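Local coordinates for pmbA-related protein (Thermotoga maritima, PDB 1VL4), which probably acts as a metallopeptidase of the U62 (PmbA/TldD) family and may modulate DNA gyrase, at residues R21-A26 / V33-L38; N29-Q34 / K86-A91; M248-P253 / G383-F388; V366-V371 / I406-N411. One frame throughout, in Å; residues are numbered along the deposited sequence.

Contact 1. Residues R21-A26 / V33-L38; sequences RLFALA and VQISFL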
# COMPACT_ATOMS: atom_id res chain seq x y z
N ARG A 21 12.47 -21.92 -25.25
CA ARG A 21 11.89 -23.15 -24.73
C ARG A 21 10.38 -22.98 -24.65
O ARG A 21 9.62 -23.85 -25.08
CB ARG A 21 12.41 -23.48 -23.31
CG ARG A 21 13.87 -24.03 -23.15
CD ARG A 21 14.03 -25.55 -23.43
NE ARG A 21 13.13 -26.48 -22.70
CZ ARG A 21 11.97 -26.97 -23.16
NH1 ARG A 21 11.46 -26.59 -24.34
NH2 ARG A 21 11.27 -27.84 -22.41
N LEU A 22 9.95 -21.86 -24.07
CA LEU A 22 8.53 -21.55 -23.91
C LEU A 22 7.76 -21.47 -25.23
O LEU A 22 6.66 -22.03 -25.34
CB LEU A 22 8.35 -20.23 -23.16
CG LEU A 22 8.53 -20.25 -21.63
CD1 LEU A 22 8.29 -18.83 -21.13
CD2 LEU A 22 7.59 -21.22 -20.95
N PHE A 23 8.33 -20.78 -26.24
CA PHE A 23 7.69 -20.74 -27.56
C PHE A 23 7.57 -22.12 -28.22
O PHE A 23 6.57 -22.45 -28.84
CB PHE A 23 8.46 -19.81 -28.50
CG PHE A 23 8.25 -18.35 -28.25
CD1 PHE A 23 7.80 -17.84 -27.02
CD2 PHE A 23 8.51 -17.45 -29.27
CE1 PHE A 23 7.65 -16.46 -26.84
CE2 PHE A 23 8.36 -16.11 -29.10
CZ PHE A 23 7.93 -15.59 -27.91
N ALA A 24 8.58 -22.96 -28.06
CA ALA A 24 8.52 -24.33 -28.57
C ALA A 24 7.40 -25.14 -27.86
O ALA A 24 6.59 -25.82 -28.50
CB ALA A 24 9.88 -24.99 -28.38
N LEU A 25 7.33 -25.01 -26.54
CA LEU A 25 6.24 -25.63 -25.78
C LEU A 25 4.88 -25.18 -26.24
O LEU A 25 3.98 -25.99 -26.36
CB LEU A 25 6.38 -25.37 -24.28
CG LEU A 25 7.37 -26.28 -23.56
CD1 LEU A 25 7.86 -25.60 -22.31
CD2 LEU A 25 6.72 -27.60 -23.25
N ALA A 26 4.73 -23.89 -26.51
CA ALA A 26 3.45 -23.33 -26.97
C ALA A 26 2.97 -24.00 -28.24
O ALA A 26 1.82 -24.52 -28.34
CB ALA A 26 3.57 -21.81 -27.18
N VAL A 33 1.80 -18.13 -26.43
CA VAL A 33 2.41 -17.67 -25.18
C VAL A 33 2.97 -16.27 -25.35
O VAL A 33 3.41 -15.84 -26.45
CB VAL A 33 3.48 -18.67 -24.63
CG1 VAL A 33 4.73 -18.70 -25.53
CG2 VAL A 33 3.85 -18.36 -23.23
N GLN A 34 2.87 -15.52 -24.24
CA GLN A 34 3.42 -14.19 -24.12
C GLN A 34 4.24 -14.09 -22.85
O GLN A 34 3.84 -14.57 -21.79
CB GLN A 34 2.33 -13.13 -24.14
CG GLN A 34 2.82 -11.72 -23.98
CD GLN A 34 1.71 -10.72 -24.31
OE1 GLN A 34 1.45 -10.40 -25.47
NE2 GLN A 34 0.99 -10.29 -23.29
N ILE A 35 5.42 -13.49 -22.99
CA ILE A 35 6.37 -13.35 -21.91
C ILE A 35 6.68 -11.86 -21.73
O ILE A 35 7.06 -11.16 -22.67
CB ILE A 35 7.67 -14.11 -22.18
CG1 ILE A 35 7.39 -15.54 -22.59
CG2 ILE A 35 8.55 -14.05 -20.91
CD1 ILE A 35 8.58 -16.18 -23.28
N SER A 36 6.46 -11.38 -20.51
CA SER A 36 6.74 -10.02 -20.16
C SER A 36 7.87 -10.05 -19.09
O SER A 36 7.82 -10.79 -18.08
CB SER A 36 5.49 -9.32 -19.63
OG SER A 36 4.45 -9.36 -20.59
N PHE A 37 8.87 -9.24 -19.33
CA PHE A 37 10.08 -9.18 -18.53
C PHE A 37 10.24 -7.73 -18.04
O PHE A 37 10.05 -6.76 -18.78
CB PHE A 37 11.21 -9.74 -19.41
CG PHE A 37 12.64 -9.44 -18.96
CD1 PHE A 37 13.11 -8.11 -18.84
CD2 PHE A 37 13.55 -10.47 -18.82
CE1 PHE A 37 14.43 -7.82 -18.48
CE2 PHE A 37 14.90 -10.20 -18.46
CZ PHE A 37 15.33 -8.85 -18.28
N LEU A 38 10.52 -7.58 -16.74
CA LEU A 38 10.69 -6.29 -16.11
C LEU A 38 11.91 -6.41 -15.24
O LEU A 38 11.97 -7.31 -14.43
CB LEU A 38 9.49 -5.94 -15.23
CG LEU A 38 9.56 -4.55 -14.57
CD1 LEU A 38 9.62 -3.46 -15.60
CD2 LEU A 38 8.36 -4.35 -13.66

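Contact 2. Residues N29-Q34 / K86-A91; sequences NGVEVQ and KCFEEA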
# COMPACT_ATOMS: atom_id res chain seq x y z
N ASN A 29 1.78 -27.43 -27.85
CA ASN A 29 0.50 -27.61 -27.15
C ASN A 29 -0.73 -26.91 -27.78
O ASN A 29 -1.85 -27.00 -27.26
CB ASN A 29 0.68 -27.25 -25.66
CG ASN A 29 1.48 -28.33 -24.90
OD1 ASN A 29 0.91 -29.30 -24.41
ND2 ASN A 29 2.83 -28.17 -24.81
N GLY A 30 -0.54 -26.28 -28.93
CA GLY A 30 -1.64 -25.58 -29.59
C GLY A 30 -2.13 -24.35 -28.81
O GLY A 30 -3.32 -24.04 -28.82
N VAL A 31 -1.23 -23.66 -28.14
CA VAL A 31 -1.55 -22.39 -27.49
C VAL A 31 -0.60 -21.28 -27.95
O VAL A 31 0.43 -21.57 -28.58
CB VAL A 31 -1.50 -22.55 -25.95
CG1 VAL A 31 -2.42 -23.67 -25.51
CG2 VAL A 31 -0.08 -22.80 -25.43
N GLU A 32 -0.95 -20.03 -27.65
CA GLU A 32 -0.02 -18.94 -27.83
C GLU A 32 0.60 -18.70 -26.45
O GLU A 32 0.01 -19.08 -25.43
CB GLU A 32 -0.69 -17.65 -28.32
CG GLU A 32 -1.62 -17.82 -29.50
CD GLU A 32 -0.90 -18.24 -30.77
OE1 GLU A 32 0.34 -18.15 -30.81
OE2 GLU A 32 -1.59 -18.67 -31.71
N VAL A 33 1.80 -18.13 -26.43
CA VAL A 33 2.41 -17.67 -25.18
C VAL A 33 2.97 -16.27 -25.35
O VAL A 33 3.41 -15.84 -26.45
CB VAL A 33 3.48 -18.67 -24.63
CG1 VAL A 33 4.73 -18.70 -25.53
CG2 VAL A 33 3.85 -18.36 -23.23
N GLN A 34 2.87 -15.52 -24.24
CA GLN A 34 3.42 -14.19 -24.12
C GLN A 34 4.24 -14.09 -22.85
O GLN A 34 3.84 -14.57 -21.79
CB GLN A 34 2.33 -13.13 -24.14
CG GLN A 34 2.82 -11.72 -23.98
CD GLN A 34 1.71 -10.72 -24.31
OE1 GLN A 34 1.45 -10.40 -25.47
NE2 GLN A 34 0.99 -10.29 -23.29
N LYS A 86 8.14 -26.30 -16.36
CA LYS A 86 7.32 -26.17 -15.14
C LYS A 86 6.53 -24.88 -15.13
O LYS A 86 5.34 -24.90 -14.84
CB LYS A 86 8.18 -26.30 -13.86
CG LYS A 86 8.75 -27.69 -13.76
CD LYS A 86 9.67 -27.96 -12.57
CE LYS A 86 10.21 -29.40 -12.66
NZ LYS A 86 10.26 -30.09 -11.35
N CYS A 87 7.17 -23.77 -15.46
CA CYS A 87 6.48 -22.49 -15.61
C CYS A 87 5.32 -22.52 -16.62
O CYS A 87 4.23 -22.02 -16.35
CB CYS A 87 7.46 -21.45 -16.08
SG CYS A 87 8.62 -20.95 -14.80
N PHE A 88 5.58 -23.11 -17.79
CA PHE A 88 4.59 -23.24 -18.82
C PHE A 88 3.43 -24.11 -18.33
O PHE A 88 2.26 -23.74 -18.47
CB PHE A 88 5.23 -23.78 -20.11
CG PHE A 88 4.25 -24.11 -21.18
CD1 PHE A 88 3.68 -25.38 -21.23
CD2 PHE A 88 3.89 -23.16 -22.15
CE1 PHE A 88 2.77 -25.73 -22.23
CE2 PHE A 88 2.97 -23.50 -23.14
CZ PHE A 88 2.41 -24.79 -23.18
N GLU A 89 3.75 -25.25 -17.75
CA GLU A 89 2.73 -26.17 -17.28
C GLU A 89 1.86 -25.53 -16.18
O GLU A 89 0.65 -25.76 -16.11
CB GLU A 89 3.36 -27.49 -16.80
CG GLU A 89 4.05 -28.35 -17.91
CD GLU A 89 3.13 -28.81 -19.07
OE1 GLU A 89 1.87 -28.78 -18.94
OE2 GLU A 89 3.68 -29.23 -20.12
N GLU A 90 2.47 -24.68 -15.37
CA GLU A 90 1.75 -23.94 -14.33
C GLU A 90 0.76 -22.96 -14.96
O GLU A 90 -0.40 -22.90 -14.59
CB GLU A 90 2.75 -23.23 -13.44
CG GLU A 90 2.16 -22.59 -12.20
CD GLU A 90 1.68 -23.58 -11.13
OE1 GLU A 90 1.81 -24.82 -11.25
OE2 GLU A 90 1.10 -23.09 -10.17
N ALA A 91 1.21 -22.22 -15.97
CA ALA A 91 0.34 -21.23 -16.66
C ALA A 91 -0.79 -21.96 -17.37
O ALA A 91 -1.94 -21.51 -17.35
CB ALA A 91 1.12 -20.42 -17.66

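Contact 3. Residues M248-P253 / G383-F388; sequences MEMFIP and GEFSLF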
# COMPACT_ATOMS: atom_id res chain seq x y z
N MET A 248 -6.13 16.25 -10.70
CA MET A 248 -6.36 15.66 -12.01
C MET A 248 -6.32 14.14 -11.99
O MET A 248 -6.80 13.49 -12.92
CB MET A 248 -5.25 16.07 -13.00
CG MET A 248 -5.39 17.39 -13.62
SD MET A 248 -3.83 17.72 -14.49
CE MET A 248 -3.85 16.66 -15.92
N GLU A 249 -5.60 13.56 -11.04
CA GLU A 249 -5.54 12.12 -10.95
C GLU A 249 -6.90 11.48 -10.82
O GLU A 249 -7.09 10.34 -11.26
CB GLU A 249 -4.67 11.70 -9.77
CG GLU A 249 -3.25 12.21 -10.02
CD GLU A 249 -2.24 11.22 -9.64
OE1 GLU A 249 -1.99 11.14 -8.42
OE2 GLU A 249 -1.74 10.52 -10.56
N MET A 250 -7.87 12.21 -10.25
CA MET A 250 -9.22 11.64 -10.12
C MET A 250 -9.96 11.55 -11.47
O MET A 250 -11.01 10.91 -11.59
CB MET A 250 -10.00 12.40 -9.06
CG MET A 250 -10.73 13.66 -9.53
SD MET A 250 -11.66 14.36 -8.14
CE MET A 250 -13.05 13.23 -7.96
N PHE A 251 -9.39 12.14 -12.51
CA PHE A 251 -9.95 12.03 -13.85
C PHE A 251 -9.59 10.69 -14.50
O PHE A 251 -10.25 10.22 -15.41
CB PHE A 251 -9.40 13.18 -14.68
CG PHE A 251 -10.14 13.43 -15.97
CD1 PHE A 251 -11.51 13.61 -15.99
CD2 PHE A 251 -9.45 13.48 -17.17
CE1 PHE A 251 -12.18 13.84 -17.21
CE2 PHE A 251 -10.10 13.73 -18.36
CZ PHE A 251 -11.46 13.92 -18.39
N ILE A 252 -8.53 10.07 -14.02
CA ILE A 252 -7.95 8.91 -14.71
C ILE A 252 -8.91 7.69 -14.74
O ILE A 252 -9.19 7.17 -15.82
CB ILE A 252 -6.55 8.60 -14.16
CG1 ILE A 252 -5.54 9.65 -14.67
CG2 ILE A 252 -6.14 7.16 -14.54
CD1 ILE A 252 -4.11 9.53 -14.04
N PRO A 253 -9.48 7.28 -13.58
CA PRO A 253 -10.50 6.22 -13.64
C PRO A 253 -11.73 6.54 -14.52
O PRO A 253 -12.31 5.64 -15.14
CB PRO A 253 -10.90 6.01 -12.17
CG PRO A 253 -9.81 6.64 -11.34
CD PRO A 253 -9.21 7.72 -12.19
N GLY A 383 -17.49 11.76 -9.17
CA GLY A 383 -16.76 13.01 -9.45
C GLY A 383 -16.60 13.90 -8.23
O GLY A 383 -15.84 14.89 -8.26
N GLU A 384 -17.29 13.56 -7.14
CA GLU A 384 -17.31 14.40 -5.96
C GLU A 384 -16.00 14.32 -5.22
O GLU A 384 -15.38 13.26 -5.13
CB GLU A 384 -18.45 14.01 -5.02
CG GLU A 384 -19.83 14.19 -5.58
CD GLU A 384 -20.14 15.63 -5.88
OE1 GLU A 384 -19.90 16.50 -5.01
OE2 GLU A 384 -20.64 15.87 -6.99
N PHE A 385 -15.57 15.49 -4.71
CA PHE A 385 -14.40 15.60 -3.88
C PHE A 385 -14.71 16.55 -2.74
O PHE A 385 -15.58 17.42 -2.87
CB PHE A 385 -13.13 16.04 -4.67
CG PHE A 385 -13.19 17.48 -5.23
CD1 PHE A 385 -12.82 18.57 -4.45
CD2 PHE A 385 -13.60 17.70 -6.54
CE1 PHE A 385 -12.88 19.86 -4.95
CE2 PHE A 385 -13.66 19.00 -7.05
CZ PHE A 385 -13.31 20.07 -6.25
N SER A 386 -14.01 16.33 -1.64
CA SER A 386 -14.00 17.19 -0.45
C SER A 386 -12.63 17.02 0.21
O SER A 386 -12.28 15.95 0.73
CB SER A 386 -15.08 16.78 0.54
OG SER A 386 -14.98 17.60 1.69
N LEU A 387 -11.82 18.06 0.16
CA LEU A 387 -10.39 17.93 0.33
C LEU A 387 -9.88 19.06 1.18
O LEU A 387 -10.25 20.23 0.96
CB LEU A 387 -9.69 17.97 -1.04
CG LEU A 387 -9.95 16.83 -2.02
CD1 LEU A 387 -9.40 17.19 -3.38
CD2 LEU A 387 -9.37 15.49 -1.53
N PHE A 388 -9.02 18.73 2.14
CA PHE A 388 -8.26 19.74 2.84
C PHE A 388 -7.32 20.40 1.85
O PHE A 388 -6.88 19.78 0.89
CB PHE A 388 -7.44 19.14 3.97
CG PHE A 388 -8.26 18.53 5.05
CD1 PHE A 388 -8.71 17.22 4.96
CD2 PHE A 388 -8.55 19.25 6.19
CE1 PHE A 388 -9.45 16.65 5.97
CE2 PHE A 388 -9.28 18.68 7.20
CZ PHE A 388 -9.73 17.38 7.09

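Contact 4. Residues V366-V371 / I406-N411; sequences VVITEV and ITISGN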
# COMPACT_ATOMS: atom_id res chain seq x y z
N VAL A 366 -9.34 33.11 -4.02
CA VAL A 366 -8.48 32.17 -3.34
C VAL A 366 -7.47 31.57 -4.31
O VAL A 366 -7.80 31.24 -5.44
CB VAL A 366 -9.28 31.02 -2.72
CG1 VAL A 366 -8.33 30.03 -2.01
CG2 VAL A 366 -10.33 31.57 -1.75
N VAL A 367 -6.23 31.45 -3.85
CA VAL A 367 -5.22 30.65 -4.53
C VAL A 367 -5.07 29.34 -3.73
O VAL A 367 -4.86 29.36 -2.54
CB VAL A 367 -3.87 31.37 -4.61
CG1 VAL A 367 -2.75 30.40 -5.09
CG2 VAL A 367 -3.96 32.61 -5.53
N ILE A 368 -5.22 28.21 -4.40
CA ILE A 368 -4.98 26.93 -3.76
C ILE A 368 -3.72 26.33 -4.36
O ILE A 368 -3.63 26.11 -5.57
CB ILE A 368 -6.22 26.01 -3.84
CG1 ILE A 368 -7.19 26.45 -2.73
CG2 ILE A 368 -5.88 24.49 -3.65
CD1 ILE A 368 -8.55 26.17 -3.06
N THR A 369 -2.75 26.09 -3.48
CA THR A 369 -1.41 25.62 -3.87
C THR A 369 -1.19 24.14 -3.63
O THR A 369 -0.36 23.55 -4.30
CB THR A 369 -0.31 26.35 -3.10
OG1 THR A 369 -0.57 26.25 -1.68
CG2 THR A 369 -0.26 27.83 -3.51
N GLU A 370 -1.90 23.55 -2.68
CA GLU A 370 -1.80 22.12 -2.40
C GLU A 370 -3.15 21.60 -1.93
O GLU A 370 -3.91 22.32 -1.26
CB GLU A 370 -0.75 21.84 -1.32
CG GLU A 370 0.63 22.52 -1.57
CD GLU A 370 1.40 21.91 -2.73
OE1 GLU A 370 0.98 20.82 -3.23
OE2 GLU A 370 2.43 22.52 -3.14
N VAL A 371 -3.44 20.35 -2.30
CA VAL A 371 -4.59 19.59 -1.74
C VAL A 371 -4.12 18.29 -1.04
O VAL A 371 -3.11 17.72 -1.38
CB VAL A 371 -5.63 19.25 -2.83
CG1 VAL A 371 -6.38 20.50 -3.27
CG2 VAL A 371 -4.98 18.58 -4.05
N ILE A 406 -8.63 25.30 5.54
CA ILE A 406 -9.71 25.32 4.57
C ILE A 406 -9.91 23.97 3.89
O ILE A 406 -8.98 23.18 3.74
CB ILE A 406 -9.54 26.44 3.52
CG1 ILE A 406 -8.16 26.40 2.88
CG2 ILE A 406 -9.85 27.78 4.17
CD1 ILE A 406 -8.13 27.05 1.52
N THR A 407 -11.16 23.73 3.54
CA THR A 407 -11.56 22.61 2.75
C THR A 407 -12.16 23.13 1.45
O THR A 407 -12.92 24.11 1.44
CB THR A 407 -12.60 21.75 3.52
OG1 THR A 407 -11.94 21.10 4.61
CG2 THR A 407 -13.24 20.69 2.61
N ILE A 408 -11.83 22.47 0.35
CA ILE A 408 -12.52 22.71 -0.88
C ILE A 408 -13.33 21.49 -1.22
O ILE A 408 -12.92 20.36 -0.92
CB ILE A 408 -11.57 23.06 -2.05
CG1 ILE A 408 -10.51 21.97 -2.25
CG2 ILE A 408 -10.91 24.43 -1.82
CD1 ILE A 408 -9.75 22.15 -3.51
N SER A 409 -14.47 21.74 -1.86
CA SER A 409 -15.33 20.68 -2.32
C SER A 409 -16.01 21.05 -3.63
O SER A 409 -16.15 22.21 -3.97
CB SER A 409 -16.37 20.38 -1.26
OG SER A 409 -17.25 21.46 -1.17
N GLY A 410 -16.41 20.03 -4.37
CA GLY A 410 -17.15 20.20 -5.58
C GLY A 410 -17.21 18.88 -6.30
O GLY A 410 -17.01 17.81 -5.69
N ASN A 411 -17.54 18.97 -7.58
CA ASN A 411 -17.45 17.86 -8.51
C ASN A 411 -16.39 18.21 -9.54
O ASN A 411 -16.46 19.29 -10.12
CB ASN A 411 -18.77 17.64 -9.22
CG ASN A 411 -18.80 16.33 -10.01
OD1 ASN A 411 -18.19 16.20 -11.08
ND2 ASN A 411 -19.53 15.35 -9.47

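Contact 1. Residues R21-A26 / V33-L38
Ala26 and Val33 mark the point where helix 15-29 and strand 32-48 come nearest, their CA atoms 6.0 Å apart. From there the strand moves well away from the helix: the segment axes run almost antiparallel, at 160°, with a closest approach of 8.8 Å. After the helix the chain reverses through a short connection into the strand on which the helix packs. No hydrogen bond crosses the contact, which is wholly a matter of apolar side chains. Val33 points toward the helix, and its CG1, flanked by both backbone neighbours of CA (chi1 70°), touches Ala26 CB at 3.7 Å and Phe23 CD1 at 3.5 Å. One turn earlier on the helix, Leu22 crosses Ile35 at a slant, the methyls Leu22 CD1 and Ile35 CD1 3.4 Å apart, tighter than usual van der Waals contact. Phe23 leans in from the flank of the helix and spans both strand residues, CD1 against Val33 while CE1 lies 3.7 Å from Ile35 CD1; the methyls approach the ring obliquely. With an alanine at Phe23, both Val33 CG1 and Ile35 CD1 would probably lose their cover on this flank, and a gap would open between helix and strand. The surroundings complete the layer. Val33 packs on Ile65 and Val67, and Ile35 on Val63, of strand 51-69; Phe23 reaches Thr166 of strand 148-167, and Leu22 and Leu25 lean on Phe88 of helix 84-93, so that two helices lie together over one face of the antiparallel sheet.

Contact 2. Residues N29-Q34 / K86-A91
Asn29 and Val31 lie on the two sides of a Schellman motif, in which Gly30, with its positive phi, ends helix 15-29 and releases the chain into strand 32-48; both present their side chains to one aromatic ring, that of Phe88 on helix 84-93. The ring gets there because CG of Phe88 is anti to the backbone N (chi1 173°), which throws it out from its helix toward the turn. Val31 meets it from the opposite direction. Its CG2 comes up at the rim of the ring, near its plane, 3.9 Å from Phe88 CE2. Asn29 instead slants across the far end of the ring, CB 3.9 Å from Phe88 CZ, with the amide and ring planes 42° apart. A serine in place of Phe88 would probably leave Val31 CG2 and the Asn29 side chain without the ring they rest on and open a gap between the turn and helix 84-93. Val31 also packs on Val67 and Lys69 of strand 51-69. The amide of Asn29 is anchored away from the ring: ND2, 3.6 Å from Phe88 CE1, gives its hydrogen bond elsewhere, to the backbone O of Leu25.

Contact 3. Residues M248-P253 / G383-F388
Met250 reaches Phe385 through a chain that starts in an awkward torsion, runs straight and then bends. Its CG is tucked over the backbone (chi1 86°), the chain from CA to SD is extended, and a turn at the thioether (chi3 -74°) swings CE back toward the start of strand 384-395. The result is a Met-aromatic contact joined to a G1 beta bulge, with the sulfur serving the ring and the terminal methyl serving the bulge. The side chains of Met250 and Phe385 cross at about a right angle. The sulfur is 5.3 Å from the centre of the phenyl ring and 60° off its normal, an oblique approach. It touches the root of the side chain as well as the ring, with SD 4.1 Å from Phe385 CB and 4.2 Å from Phe385 CD2. At Gly383, the glycine of the bulge, the backbone takes a positive phi at which a CB would be jammed against the preceding carbonyl O, so the absence of a side chain matters here. The contact joins the short 3-10 turn at 248-250 to the start of strand 384-395 in the mixed sheet of the C-terminal family region. Phe412 and Leu415 of helix 412-417 pack on Met250 and Phe385 respectively, and the carbonyl of Met250 is bonded to the hydroxyl of Ser380. Between the two segments, the closest approach is made by the methyl: Met250 CE rests 3.3 Å from Gly383 O and 3.7 Å from Glu384 O.

Contact 4. Residues V366-V371 / I406-N411
Ile408 acts as a forked knob against Ile368 and Val371, where the segments 366-371 and 406-411 cross nearly at right angles (84°) with a closest axis approach of 9.5 Å. Its longer branch, folded in over its own main chain (chi1 56°), sends CD1 into the dip between the two, where it lies 3.8 Å from Val371 CG1; Val371 and Ile408 meet almost perpendicularly. The shorter branch, CG2, faces the end of Ile368, and these two isoleucines reach toward each other tip to tip, although the modelled separation of their methyls is too short to be trusted. Ile368 lies across from the Ile406 and Ile408 side chains, its CG1 a loose 4.4 Å from Ile406 CD1. A classic beta bulge at Thr369 and Glu370, opposite Lys390, breaks the regular alternation, which probably lets residues three apart, Ile368 and Val371, both meet Ile408. Val237 of strand 233-239 packs against Ile368, while Met239 of that strand and Phe385 of strand 384-395 pack against Ile408. Strand 384-395 pairs with both segments, and the pairing continues through 437-444 and 233-239 back to 365-372, so this orthogonal packing is consistent with the interior of a curled, barrel-like sheet.

Overall arrangement
The four contacts form two clusters at distant parts of the chain. Contacts 1 and 2, with centres 7 Å apart, share strand 32-48 and the residues Val33 and Gln34; there, helices 15-29 and 84-93 lie on the long antiparallel sheet. Contacts 3 and 4, with centres 12 Å apart, belong to the mixed sheet of the C-terminal family region, where their segments alternate along the chain and Leu387 N probably bonds to Ile408 O. Between the clusters the centres are 39 to 51 Å apart, and nothing touches. The early pair closes before the late pair opens, consistent with the N-terminal and C-terminal parts packing largely separately.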